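Local structure of phenolic acid decarboxylase (Sedimentibacter hydroxybenzoicus, 7AE5) at residues N73-L78 with K87-E92; F100-N105 with V231-D236; E136-F141 with G281-A286; I312-I317 with N344-H349; E335-V340 with G362-G367. The protein catalyses the reversible, non-oxidative decarboxylation of 4-hydroxybenzoate and 3,4-dihydroxybenzoate, using prenylated FMN and manganese as a member of the UbiD family. All blocks are in the same frame, centred on the assembly; numbering follows the deposited sequence.

Contact 1 of 5, residues N73-L78 with K87-E92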
# COMPACT_ATOMS: atom_id res chain seq x y z
N ASN C 73 -4.11 43.54 10.70
CA ASN C 73 -2.90 44.17 11.20
C ASN C 73 -1.72 43.93 10.26
O ASN C 73 -0.88 44.81 10.06
CB ASN C 73 -2.57 43.65 12.60
CG ASN C 73 -3.69 43.91 13.60
OD1 ASN C 73 -4.80 44.28 13.22
ND2 ASN C 73 -3.39 43.71 14.88
N HIS C 74 -1.65 42.72 9.69
CA HIS C 74 -0.59 42.41 8.74
C HIS C 74 -0.71 43.28 7.49
O HIS C 74 0.30 43.77 6.98
CB HIS C 74 -0.67 40.92 8.36
CG HIS C 74 0.57 40.40 7.70
ND1 HIS C 74 0.85 40.63 6.37
CD2 HIS C 74 1.58 39.64 8.17
CE1 HIS C 74 1.99 40.04 6.06
NE2 HIS C 74 2.46 39.43 7.13
N ALA C 75 -1.93 43.48 6.99
CA ALA C 75 -2.13 44.34 5.84
C ALA C 75 -1.69 45.76 6.13
O ALA C 75 -0.96 46.38 5.35
CB ALA C 75 -3.60 44.31 5.41
N LEU C 76 -2.11 46.30 7.28
CA LEU C 76 -1.70 47.65 7.66
C LEU C 76 -0.20 47.74 7.87
O LEU C 76 0.40 48.80 7.65
CB LEU C 76 -2.45 48.09 8.92
CG LEU C 76 -3.97 48.17 8.80
CD1 LEU C 76 -4.60 48.30 10.18
CD2 LEU C 76 -4.38 49.33 7.91
N MET C 77 0.43 46.64 8.31
CA MET C 77 1.88 46.64 8.49
C MET C 77 2.58 47.01 7.19
O MET C 77 3.54 47.79 7.19
CB MET C 77 2.34 45.28 8.99
CG MET C 77 3.84 45.04 8.87
SD MET C 77 4.35 43.39 9.39
CE MET C 77 4.13 42.47 7.87
N LEU C 78 2.10 46.48 6.07
CA LEU C 78 2.68 46.76 4.76
C LEU C 78 2.09 48.01 4.12
O LEU C 78 2.36 48.26 2.94
CB LEU C 78 2.50 45.57 3.83
CG LEU C 78 3.18 44.32 4.38
CD1 LEU C 78 2.32 43.07 4.22
CD2 LEU C 78 4.52 44.19 3.71
N LYS C 87 -3.83 36.44 -0.16
CA LYS C 87 -3.15 36.23 -1.43
C LYS C 87 -2.57 37.53 -1.97
O LYS C 87 -1.42 37.57 -2.44
CB LYS C 87 -4.12 35.61 -2.45
CG LYS C 87 -3.59 35.57 -3.87
CD LYS C 87 -4.61 34.93 -4.81
CE LYS C 87 -3.95 34.08 -5.88
NZ LYS C 87 -4.81 33.92 -7.10
N ASP C 88 -3.35 38.62 -1.90
CA ASP C 88 -2.85 39.90 -2.39
C ASP C 88 -1.73 40.44 -1.51
O ASP C 88 -0.80 41.08 -2.01
CB ASP C 88 -4.00 40.91 -2.48
CG ASP C 88 -4.80 40.76 -3.76
OD1 ASP C 88 -5.94 41.26 -3.80
OD2 ASP C 88 -4.30 40.13 -4.71
N GLN C 89 -1.81 40.19 -0.20
CA GLN C 89 -0.68 40.52 0.68
C GLN C 89 0.55 39.71 0.30
O GLN C 89 1.68 40.21 0.38
CB GLN C 89 -1.05 40.27 2.14
CG GLN C 89 -2.18 41.13 2.68
CD GLN C 89 -2.28 41.06 4.20
OE1 GLN C 89 -1.28 41.15 4.90
NE2 GLN C 89 -3.50 40.89 4.70
N PHE C 90 0.35 38.46 -0.13
CA PHE C 90 1.46 37.62 -0.54
C PHE C 90 2.14 38.17 -1.79
O PHE C 90 3.37 38.15 -1.90
CB PHE C 90 0.96 36.19 -0.75
CG PHE C 90 1.91 35.31 -1.53
CD1 PHE C 90 2.90 34.59 -0.88
CD2 PHE C 90 1.78 35.17 -2.91
CE1 PHE C 90 3.76 33.78 -1.59
CE2 PHE C 90 2.63 34.36 -3.62
CZ PHE C 90 3.63 33.66 -2.96
N TYR C 91 1.35 38.66 -2.75
CA TYR C 91 1.92 39.19 -3.98
C TYR C 91 2.64 40.51 -3.74
O TYR C 91 3.67 40.78 -4.36
CB TYR C 91 0.83 39.36 -5.03
CG TYR C 91 0.48 38.08 -5.74
CD1 TYR C 91 1.47 37.24 -6.22
CD2 TYR C 91 -0.84 37.70 -5.91
CE1 TYR C 91 1.16 36.06 -6.86
CE2 TYR C 91 -1.16 36.52 -6.54
CZ TYR C 91 -0.16 35.71 -7.02
OH TYR C 91 -0.48 34.54 -7.65
N GLU C 92 2.11 41.34 -2.84
CA GLU C 92 2.79 42.59 -2.51
C GLU C 92 4.12 42.33 -1.81
O GLU C 92 5.12 42.99 -2.09
CB GLU C 92 1.88 43.47 -1.65
CG GLU C 92 2.41 44.87 -1.41
CD GLU C 92 2.57 45.66 -2.69
OE1 GLU C 92 1.72 45.52 -3.60
OE2 GLU C 92 3.55 46.44 -2.80

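Contact 2 of 5, residues F100-N105 with V231-D236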
# COMPACT_ATOMS: atom_id res chain seq x y z
N PHE C 100 16.53 46.38 -4.16
CA PHE C 100 17.85 46.79 -3.69
C PHE C 100 18.45 47.72 -4.73
O PHE C 100 18.23 47.52 -5.93
CB PHE C 100 18.76 45.58 -3.46
N PRO C 101 19.23 48.73 -4.31
CA PRO C 101 19.59 48.99 -2.91
C PRO C 101 18.60 49.90 -2.18
O PRO C 101 17.93 50.73 -2.80
CB PRO C 101 20.94 49.68 -3.03
CG PRO C 101 20.83 50.45 -4.31
CD PRO C 101 19.91 49.67 -5.22
N VAL C 102 18.52 49.73 -0.87
CA VAL C 102 17.86 50.69 0.01
C VAL C 102 18.66 50.70 1.31
O VAL C 102 18.25 50.09 2.31
CB VAL C 102 16.37 50.36 0.18
CG1 VAL C 102 16.16 48.88 0.47
CG2 VAL C 102 15.70 51.27 1.23
N PRO C 103 19.83 51.34 1.33
CA PRO C 103 20.66 51.31 2.53
C PRO C 103 20.03 52.12 3.64
O PRO C 103 19.37 53.15 3.39
CB PRO C 103 21.99 51.93 2.06
CG PRO C 103 21.92 52.01 0.57
CD PRO C 103 20.47 52.04 0.21
N PRO C 104 20.20 51.71 4.89
CA PRO C 104 19.59 52.44 6.00
C PRO C 104 20.24 53.80 6.22
O PRO C 104 21.39 54.03 5.84
CB PRO C 104 19.82 51.52 7.20
CG PRO C 104 21.04 50.75 6.84
CD PRO C 104 20.99 50.55 5.35
N ASN C 105 19.48 54.69 6.83
CA ASN C 105 19.92 56.05 7.10
C ASN C 105 20.42 56.13 8.54
O ASN C 105 19.65 55.93 9.48
CB ASN C 105 18.78 57.04 6.86
CG ASN C 105 19.08 58.43 7.40
OD1 ASN C 105 19.99 59.11 6.91
ND2 ASN C 105 18.32 58.86 8.39
N VAL C 231 14.52 45.60 5.55
CA VAL C 231 13.40 46.38 6.06
C VAL C 231 13.05 47.50 5.09
O VAL C 231 11.87 47.76 4.81
CB VAL C 231 13.72 46.92 7.47
CG1 VAL C 231 12.65 47.91 7.91
CG2 VAL C 231 13.86 45.78 8.46
N GLY C 232 14.07 48.18 4.56
CA GLY C 232 13.82 49.19 3.55
C GLY C 232 13.17 48.63 2.30
O GLY C 232 12.30 49.26 1.70
N ALA C 233 13.58 47.42 1.90
CA ALA C 233 12.98 46.79 0.73
C ALA C 233 11.51 46.47 0.98
O ALA C 233 10.68 46.59 0.07
CB ALA C 233 13.75 45.53 0.36
N LEU C 234 11.16 46.07 2.20
CA LEU C 234 9.77 45.81 2.54
C LEU C 234 8.96 47.09 2.68
O LEU C 234 7.73 47.04 2.62
CB LEU C 234 9.68 44.99 3.82
CG LEU C 234 10.43 43.66 3.81
CD1 LEU C 234 10.12 42.86 5.07
CD2 LEU C 234 10.08 42.85 2.57
N GLN C 235 9.62 48.23 2.86
CA GLN C 235 8.95 49.53 2.88
C GLN C 235 8.87 50.16 1.50
O GLN C 235 8.79 51.39 1.39
CB GLN C 235 9.67 50.47 3.85
CG GLN C 235 9.68 49.97 5.29
CD GLN C 235 10.26 50.98 6.26
OE1 GLN C 235 9.74 51.19 7.35
NE2 GLN C 235 11.36 51.62 5.86
N ASP C 236 8.91 49.34 0.44
CA ASP C 236 8.78 49.79 -0.94
C ASP C 236 9.87 50.79 -1.32
O ASP C 236 9.64 51.72 -2.10
CB ASP C 236 7.39 50.38 -1.21
CG ASP C 236 6.86 50.00 -2.57
OD1 ASP C 236 5.79 50.53 -2.96
OD2 ASP C 236 7.50 49.18 -3.26

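Contact 3 of 5, residues E136-F141 with G281-A286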
# COMPACT_ATOMS: atom_id res chain seq x y z
N GLU C 136 1.43 29.23 31.59
CA GLU C 136 1.36 28.80 32.98
C GLU C 136 2.65 28.12 33.42
O GLU C 136 3.13 28.34 34.55
CB GLU C 136 0.17 27.86 33.18
CG GLU C 136 -0.96 28.45 34.00
CD GLU C 136 -1.88 27.39 34.57
OE1 GLU C 136 -1.40 26.55 35.36
OE2 GLU C 136 -3.08 27.39 34.22
N GLN C 137 3.24 27.28 32.57
CA GLN C 137 4.38 26.46 32.94
C GLN C 137 5.71 27.02 32.46
O GLN C 137 6.71 26.30 32.45
CB GLN C 137 4.19 25.03 32.42
CG GLN C 137 2.95 24.35 32.96
CD GLN C 137 3.02 24.10 34.45
OE1 GLN C 137 4.01 23.56 34.95
NE2 GLN C 137 1.98 24.48 35.17
N ASP C 138 5.74 28.29 32.06
CA ASP C 138 7.01 28.91 31.70
C ASP C 138 7.92 29.00 32.92
O ASP C 138 7.47 29.21 34.05
CB ASP C 138 6.77 30.30 31.12
CG ASP C 138 6.12 30.26 29.76
OD1 ASP C 138 5.98 29.15 29.19
OD2 ASP C 138 5.74 31.33 29.25
N GLY C 139 9.22 28.82 32.68
CA GLY C 139 10.21 28.90 33.74
C GLY C 139 10.31 30.26 34.40
O GLY C 139 10.73 30.34 35.56
N GLY C 140 9.95 31.32 33.70
CA GLY C 140 9.98 32.65 34.26
C GLY C 140 9.18 33.61 33.40
O GLY C 140 8.37 33.21 32.57
N PHE C 141 9.42 34.90 33.62
CA PHE C 141 8.81 35.95 32.81
C PHE C 141 9.66 36.16 31.56
O PHE C 141 10.89 36.27 31.66
CB PHE C 141 8.68 37.25 33.61
CG PHE C 141 8.04 37.08 34.96
CD1 PHE C 141 7.05 36.13 35.16
CD2 PHE C 141 8.44 37.87 36.03
CE1 PHE C 141 6.47 35.97 36.41
CE2 PHE C 141 7.85 37.71 37.27
CZ PHE C 141 6.87 36.76 37.46
N GLY C 281 2.96 24.82 19.24
CA GLY C 281 1.89 24.86 20.22
C GLY C 281 2.14 24.06 21.48
O GLY C 281 1.18 23.71 22.18
N SER C 282 3.40 23.77 21.80
CA SER C 282 3.73 22.99 22.98
C SER C 282 4.92 23.62 23.69
O SER C 282 5.59 24.51 23.15
CB SER C 282 4.03 21.53 22.63
OG SER C 282 5.20 21.43 21.84
N TYR C 283 5.17 23.17 24.91
CA TYR C 283 6.28 23.68 25.70
C TYR C 283 7.60 23.06 25.25
O TYR C 283 7.68 21.86 24.99
CB TYR C 283 6.07 23.38 27.18
CG TYR C 283 5.06 24.26 27.87
CD1 TYR C 283 5.38 25.56 28.26
CD2 TYR C 283 3.78 23.79 28.15
CE1 TYR C 283 4.45 26.36 28.90
CE2 TYR C 283 2.85 24.58 28.79
CZ TYR C 283 3.19 25.87 29.16
OH TYR C 283 2.27 26.66 29.80
N SER C 284 8.63 23.89 25.17
CA SER C 284 9.99 23.38 25.02
C SER C 284 10.42 22.68 26.30
O SER C 284 9.73 22.69 27.33
CB SER C 284 10.96 24.51 24.69
OG SER C 284 11.47 25.10 25.87
N GLY C 285 11.60 22.07 26.25
CA GLY C 285 12.20 21.50 27.43
C GLY C 285 13.10 22.49 28.14
O GLY C 285 13.58 23.46 27.56
N ALA C 286 13.33 22.24 29.43
CA ALA C 286 14.27 23.03 30.19
C ALA C 286 15.69 22.56 29.89
O ALA C 286 15.98 21.36 29.97
CB ALA C 286 13.98 22.93 31.69

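Contact 4 of 5, residues I312-I317 with N344-H349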
# COMPACT_ATOMS: atom_id res chain seq x y z
N ILE C 312 -1.58 27.55 21.43
CA ILE C 312 -2.10 26.66 20.40
C ILE C 312 -2.44 27.50 19.17
O ILE C 312 -3.23 28.46 19.28
CB ILE C 312 -3.30 25.86 20.90
CG1 ILE C 312 -2.84 24.77 21.88
CG2 ILE C 312 -4.06 25.24 19.73
CD1 ILE C 312 -3.90 24.34 22.87
N PRO C 313 -1.87 27.20 18.01
CA PRO C 313 -2.10 28.04 16.83
C PRO C 313 -3.57 28.07 16.43
O PRO C 313 -4.31 27.12 16.67
CB PRO C 313 -1.24 27.38 15.75
CG PRO C 313 -0.22 26.59 16.50
CD PRO C 313 -0.93 26.11 17.73
N TRP C 314 -3.98 29.18 15.81
CA TRP C 314 -3.10 30.29 15.47
C TRP C 314 -3.04 31.34 16.58
O TRP C 314 -4.04 31.63 17.24
CB TRP C 314 -3.55 30.96 14.17
CG TRP C 314 -2.94 30.38 12.93
CD1 TRP C 314 -2.72 29.05 12.66
CD2 TRP C 314 -2.46 31.10 11.79
NE1 TRP C 314 -2.14 28.91 11.42
CE2 TRP C 314 -1.97 30.15 10.87
CE3 TRP C 314 -2.39 32.46 11.46
CZ2 TRP C 314 -1.42 30.52 9.64
CZ3 TRP C 314 -1.85 32.82 10.24
CH2 TRP C 314 -1.37 31.85 9.34
N THR C 315 -1.85 31.91 16.78
CA THR C 315 -1.68 33.07 17.64
C THR C 315 -0.90 34.10 16.82
O THR C 315 -0.77 33.99 15.59
CB THR C 315 -0.99 32.72 18.96
OG1 THR C 315 0.33 32.23 18.72
CG2 THR C 315 -1.78 31.67 19.73
N GLU C 316 -0.37 35.12 17.49
CA GLU C 316 0.37 36.17 16.78
C GLU C 316 1.60 35.60 16.10
O GLU C 316 1.96 36.04 14.99
CB GLU C 316 0.76 37.28 17.75
CG GLU C 316 1.36 38.49 17.06
CD GLU C 316 1.87 39.52 18.04
OE1 GLU C 316 1.64 39.37 19.26
OE2 GLU C 316 2.49 40.50 17.58
N ILE C 317 2.26 34.62 16.72
CA ILE C 317 3.52 34.09 16.19
C ILE C 317 3.33 33.53 14.79
O ILE C 317 4.23 33.63 13.95
CB ILE C 317 4.10 33.03 17.15
CG1 ILE C 317 5.46 32.54 16.65
CG2 ILE C 317 3.14 31.86 17.32
CD1 ILE C 317 6.55 33.59 16.70
N ASN C 344 1.47 28.79 -0.46
CA ASN C 344 0.97 29.05 0.89
C ASN C 344 1.67 28.06 1.82
O ASN C 344 1.25 26.90 1.93
CB ASN C 344 -0.56 28.90 0.93
CG ASN C 344 -1.12 28.92 2.34
OD1 ASN C 344 -0.41 29.18 3.31
ND2 ASN C 344 -2.42 28.67 2.46
N ALA C 345 2.73 28.52 2.47
CA ALA C 345 3.51 27.71 3.40
C ALA C 345 3.41 28.24 4.83
O ALA C 345 4.40 28.29 5.56
CB ALA C 345 4.97 27.64 2.95
N MET C 346 2.21 28.62 5.24
CA MET C 346 1.99 29.37 6.47
C MET C 346 1.75 28.50 7.70
O MET C 346 1.52 29.04 8.78
CB MET C 346 0.79 30.31 6.31
CG MET C 346 0.89 31.30 5.16
SD MET C 346 -0.52 32.43 5.16
CE MET C 346 -1.80 31.40 5.90
N TYR C 347 1.80 27.18 7.57
CA TYR C 347 1.26 26.29 8.60
C TYR C 347 2.39 25.54 9.29
O TYR C 347 3.00 24.63 8.71
CB TYR C 347 0.24 25.35 7.97
CG TYR C 347 -0.82 26.12 7.23
CD1 TYR C 347 -1.63 27.04 7.90
CD2 TYR C 347 -1.01 25.97 5.86
CE1 TYR C 347 -2.59 27.77 7.23
CE2 TYR C 347 -1.97 26.69 5.19
CZ TYR C 347 -2.76 27.59 5.87
OH TYR C 347 -3.72 28.31 5.20
N THR C 348 2.65 25.92 10.54
CA THR C 348 3.70 25.33 11.37
C THR C 348 5.05 25.38 10.67
O THR C 348 5.70 24.36 10.41
CB THR C 348 3.33 23.90 11.78
OG1 THR C 348 1.92 23.82 12.01
CG2 THR C 348 4.07 23.50 13.05
N HIS C 349 5.47 26.61 10.35
CA HIS C 349 6.73 26.88 9.67
C HIS C 349 6.87 26.04 8.40
O HIS C 349 7.93 25.47 8.12
CB HIS C 349 7.93 26.66 10.59
CG HIS C 349 9.09 27.54 10.28
ND1 HIS C 349 10.24 27.56 11.05
CD2 HIS C 349 9.29 28.44 9.29
CE1 HIS C 349 11.09 28.43 10.54
NE2 HIS C 349 10.54 28.98 9.47

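Contact 5 of 5, residues E335-V340 with G362-G367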
# COMPACT_ATOMS: atom_id res chain seq x y z
N GLU C 335 11.69 29.78 -10.16
CA GLU C 335 12.90 29.87 -10.97
C GLU C 335 12.90 28.82 -12.08
O GLU C 335 13.36 29.09 -13.20
CB GLU C 335 14.15 29.73 -10.10
CG GLU C 335 14.62 28.29 -9.88
CD GLU C 335 15.62 28.14 -8.75
OE1 GLU C 335 15.86 29.13 -8.02
OE2 GLU C 335 16.17 27.03 -8.60
N THR C 336 12.36 27.64 -11.81
CA THR C 336 12.34 26.54 -12.76
C THR C 336 10.94 26.15 -13.20
O THR C 336 10.80 25.34 -14.13
CB THR C 336 13.05 25.31 -12.17
OG1 THR C 336 12.59 25.10 -10.83
CG2 THR C 336 14.55 25.52 -12.17
N MET C 337 9.91 26.69 -12.57
CA MET C 337 8.52 26.34 -12.86
C MET C 337 7.70 27.61 -12.90
O MET C 337 6.98 27.94 -11.94
CB MET C 337 7.98 25.35 -11.84
CG MET C 337 8.68 24.02 -11.89
SD MET C 337 8.47 23.06 -10.39
CE MET C 337 8.68 21.41 -11.03
N PRO C 338 7.77 28.37 -13.99
CA PRO C 338 7.00 29.62 -14.09
C PRO C 338 5.49 29.41 -14.03
O PRO C 338 4.75 30.39 -13.90
CB PRO C 338 7.43 30.19 -15.44
CG PRO C 338 7.85 28.97 -16.23
CD PRO C 338 8.55 28.12 -15.22
N GLU C 339 5.02 28.16 -14.11
CA GLU C 339 3.59 27.88 -14.01
C GLU C 339 3.06 28.01 -12.60
O GLU C 339 1.84 28.06 -12.41
CB GLU C 339 3.32 26.47 -14.54
CG GLU C 339 3.58 26.35 -16.02
CD GLU C 339 4.92 25.71 -16.31
OE1 GLU C 339 5.16 25.33 -17.47
OE2 GLU C 339 5.73 25.57 -15.37
N VAL C 340 3.94 28.07 -11.60
CA VAL C 340 3.49 28.20 -10.22
C VAL C 340 2.92 29.59 -10.00
O VAL C 340 3.56 30.60 -10.33
CB VAL C 340 4.64 27.90 -9.25
CG1 VAL C 340 4.25 28.30 -7.84
CG2 VAL C 340 5.00 26.42 -9.31
N GLY C 362 0.09 16.37 -18.09
CA GLY C 362 -0.41 15.39 -17.14
C GLY C 362 0.58 14.98 -16.08
O GLY C 362 1.70 14.56 -16.39
N GLY C 363 0.19 15.10 -14.81
CA GLY C 363 1.04 14.76 -13.70
C GLY C 363 1.97 15.86 -13.23
O GLY C 363 2.71 15.65 -12.26
N TYR C 364 1.93 17.03 -13.87
CA TYR C 364 2.86 18.11 -13.54
C TYR C 364 2.71 18.58 -12.10
O TYR C 364 3.67 19.09 -11.51
CB TYR C 364 2.65 19.27 -14.51
CG TYR C 364 3.58 20.44 -14.33
CD1 TYR C 364 4.92 20.36 -14.70
CD2 TYR C 364 3.12 21.65 -13.83
CE1 TYR C 364 5.77 21.44 -14.56
CE2 TYR C 364 3.96 22.74 -13.68
CZ TYR C 364 5.29 22.62 -14.05
OH TYR C 364 6.13 23.70 -13.90
N ALA C 365 1.52 18.41 -11.52
CA ALA C 365 1.29 18.89 -10.16
C ALA C 365 2.14 18.14 -9.14
O ALA C 365 2.57 18.72 -8.14
CB ALA C 365 -0.19 18.76 -9.80
N LYS C 366 2.40 16.85 -9.37
CA LYS C 366 3.29 16.12 -8.48
C LYS C 366 4.74 16.50 -8.72
O LYS C 366 5.56 16.46 -7.79
CB LYS C 366 3.09 14.62 -8.64
CG LYS C 366 1.69 14.16 -8.25
CD LYS C 366 1.67 12.73 -7.76
CE LYS C 366 0.29 12.36 -7.23
NZ LYS C 366 0.08 10.89 -7.14
N GLY C 367 5.09 16.88 -9.95
CA GLY C 367 6.42 17.40 -10.19
C GLY C 367 6.68 18.68 -9.42
O GLY C 367 7.78 18.88 -8.88

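Contact 1 of 5, residues N73-L78 with K87-E92
His74 meets Gln89 where two successive helices of the N-terminal UbiD domain, 71-77 and 86-96, pack against each other, joined by a short connection. The first residue to touch across is His74. Its CG stands anti to the backbone N (chi1 -164°), which swings the imidazole toward the second helix, and ND1 donates a hydrogen bond to Gln89 OE1, 2.6 Å away. The bond is short but bent, with an N-H...O angle of 142°. Seen from the acceptor, ND1 lies nearly in line with the carbonyl bond, while OE1 is tilted somewhat out of the imidazole plane, and the ring and amide planes are turned about 39° from each other. The bond is consistent with a tautomer carrying the proton on ND1. One face of the same ring carries the methyl CE of Met77, from the next turn of its own helix. Ala75 follows, and its CA is 6.6 Å from that of Gln89, the closest pair of alpha carbons between the two segments. Its methyl CB packs beside the amide, 3.5 Å from Gln89 NE2. That nitrogen is well occupied, since it is hydrogen-bonded to the carbonyl oxygens of Trp71 and Thr84, so the amide is gripped at both ends and its rotation is fixed. Leu323, at the start of helix 323-336, touches both His74 and Gln89. Leu78, where the chain leaves helical geometry, closes the segment: its methyl CD1 sits 4.1 Å from Gln89 OE1.

Contact 2 of 5, residues F100-N105 with V231-D236
Val102, in an extended stretch of chain, passes over the last turn of helix 227-234, its CA 5.6 Å from that of Gly232. This helix belongs to the Rift-related domain, and its first residue, Glu227, is a predicted manganese ligand. No hydrogen bond links the two segments; the contact is one valine laid on helix backbone. Both methyls of Val102 touch it. CG1 occupies the crowded position between the backbone N and the carbonyl carbon (chi1 46°) and reaches the peptide that joins Gly232 to Ala233, at 3.3 Å from Ala233 N and 3.5 Å from Gly232 C. CG2, on the other branch, settles over the bare alpha carbon, 3.6 Å from Gly232 CA. Gly232 has no side chain, and the valine methyl lies directly on its backbone. Ala233 adds a looser apolar touch, its CB 4.1 Å from Val102 CG1. Just beyond, the helix ends in a Schellman motif: Asp236, with positive phi, is the C-prime residue, Asp236 N bonds to Ala233 O, and Gly237 N reaches back to Gly232 O. The carboxylate of Asp236 forms salt bridges with Arg95 and Lys99, tying this helix end to the chain around the end of helix 86-96. Leu234 packs on Leu93 of that helix and on helix 211-217, while the proline-rich segment runs on into strand 105-106, where Asn105 pairs through its backbone with Met240 and Ile242.

Contact 3 of 5, residues E136-F141 with G281-A286
Tyr283 has its CG beside the backbone N and anti to the carbonyl carbon (chi1 -76°), a setting that sends the phenol toward the loop at 136-138. Gln137 takes a similar first torsion (chi1 -60°); the backbone sets its CB over the ring, and the bend at chi2 turns the amide away from it. The phenol oxygen is held by the backbone: Gln137 N donates to Tyr283 OH over 3.0 Å, and the bond is almost straight at 167°. Glu136 N is also close to this oxygen but badly angled for a bond. Above the ring, Gln137 CB makes a CH-pi contact, 3.9 Å from the centroid of the Tyr283 ring and displaced toward its rim; the nearest ring carbon is Tyr283 CZ, at 3.5 Å. Asp138 comes in at the edge instead, with OD1 in the ring plane and 3.2 Å from Tyr283 CE1, its carboxylate nearly perpendicular to the ring. The other carboxylate oxygen, OD2, accepts from Asn135 N. In the fold, this joins the loop before strand 142-143 to the short two-stranded antiparallel sheet of 277-278 and 282-283, which also carries the predicted proton donor Glu278, about 7 Å from Tyr283 between side chains. Subunits meet here too: the Gln137 amide bonds to Val42 and Met44 of the neighbouring ShdD chain, and Phe47 of that chain packs edge-to-face with Tyr283. Leu458 of a second copy of this protein packs against the same tyrosine.

Contact 4 of 5, residues I312-I317 with N344-H349
Trp314 points the outer corner of its six-membered ring at Met346 and Tyr347, the last residues of strand 340-347. The peptide before Trp314 is cis, and from this bend the indole reaches across to the strand. It crosses the Met346 side chain at about a right angle. The methionine turns at its last torsion, chi3 -29°, and this brings the methyl in against the indole, with Met346 CE 3.5 Å from Trp314 CH2. Tyr347 lies obliquely to the indole, with neither ring stacked on the other; the nearest approach is Tyr347 CE1 to Trp314 CZ2, at 3.8 Å. Between the two side chains the backbone also takes part, Met346 O coming within 3.4 Å of Trp314 CZ2. Met346 CB lies over the centre of one face of Tyr347, on the same side of the ring plane as Trp314 CZ2. Tyr347 OH accepts a nearly straight bond from Asn344 ND2, at 3.1 Å, with the oxygen in the amide plane. The other end of that amide closes an Asx turn, Asn344 OD1 accepting from Met346 N. The pair of segments joins the chain leading into helix 316-320 to a strand at the edge, within this chain, of the five-stranded C-terminal sheet. Trp71 of helix 71-77 touches both Trp314 and Met346, and Glu398 and Met401 of a second copy of this protein pack on Trp314 and Tyr347. With no hydrogen bond between the segments, the buried contact rests on apolar packing, while Asn344 and Tyr347 pair their polar ends and Asn344 ND2 also bonds to Pro394 O.

Contact 5 of 5, residues E335-V340 with G362-G367
Tyr364 has its CG anti to the backbone N (chi1 -177°), carrying the phenol out from the first turn of its helix to the turn at 337-340. There it meets two side chains of different character. Glu339 folds over, bent at chi2 (100°), so that its carboxylate comes back across the phenol; the two side chains cross at about a right angle and their planes stand 68° apart. Tyr364 OH donates to Glu339 OE2, with a modelled separation of only 2.4 Å, too short for its exact value to be trusted. The other oxygen, OE1, forms a salt bridge with Arg360, which probably helps keep the carboxylate negatively charged. Both segments belong to the C-terminal UbiD domain: one contains the type I turn from Met337 to Val340 that links helix 323-336 to strand 340-347, the other the start of helix 364-372, with Gly363 at its N-cap. Met337 is extended beyond CG and runs past the tyrosine in the opposite direction. Its CB lies 3.2 Å from Tyr364 OH, and CG is 4.3 Å from Tyr364 CZ. The methyl at its far end reaches the helix backbone one turn on, CE lying 3.4 Å from Gly367 O. Val368 and Arg371 of the same helix also touch this methionine. Met379 of a third copy of the protein packs on both Met337 and Tyr364.

How the contacts relate
Contacts 1 and 2 have centres 17 Å apart, and contact 3 lies across the chain's centre from each. Contact 4 stands between, 16 Å from contact 1 and 19 Å from contact 3 by centres; it touches contact 3 where Gly281 CA packs 4.0 Å from Pro313 CD, and both meet the second subunit. Helix 323-336 runs from near contact 4 to contact 5, 26 Å between centres. Contact 3 is close to the predicted proton donor Glu278, and Gly232 of contact 2 is about 10 Å from the side chain of Glu227, a predicted manganese ligand; contacts 1, 4 and 5 lie away from these sites.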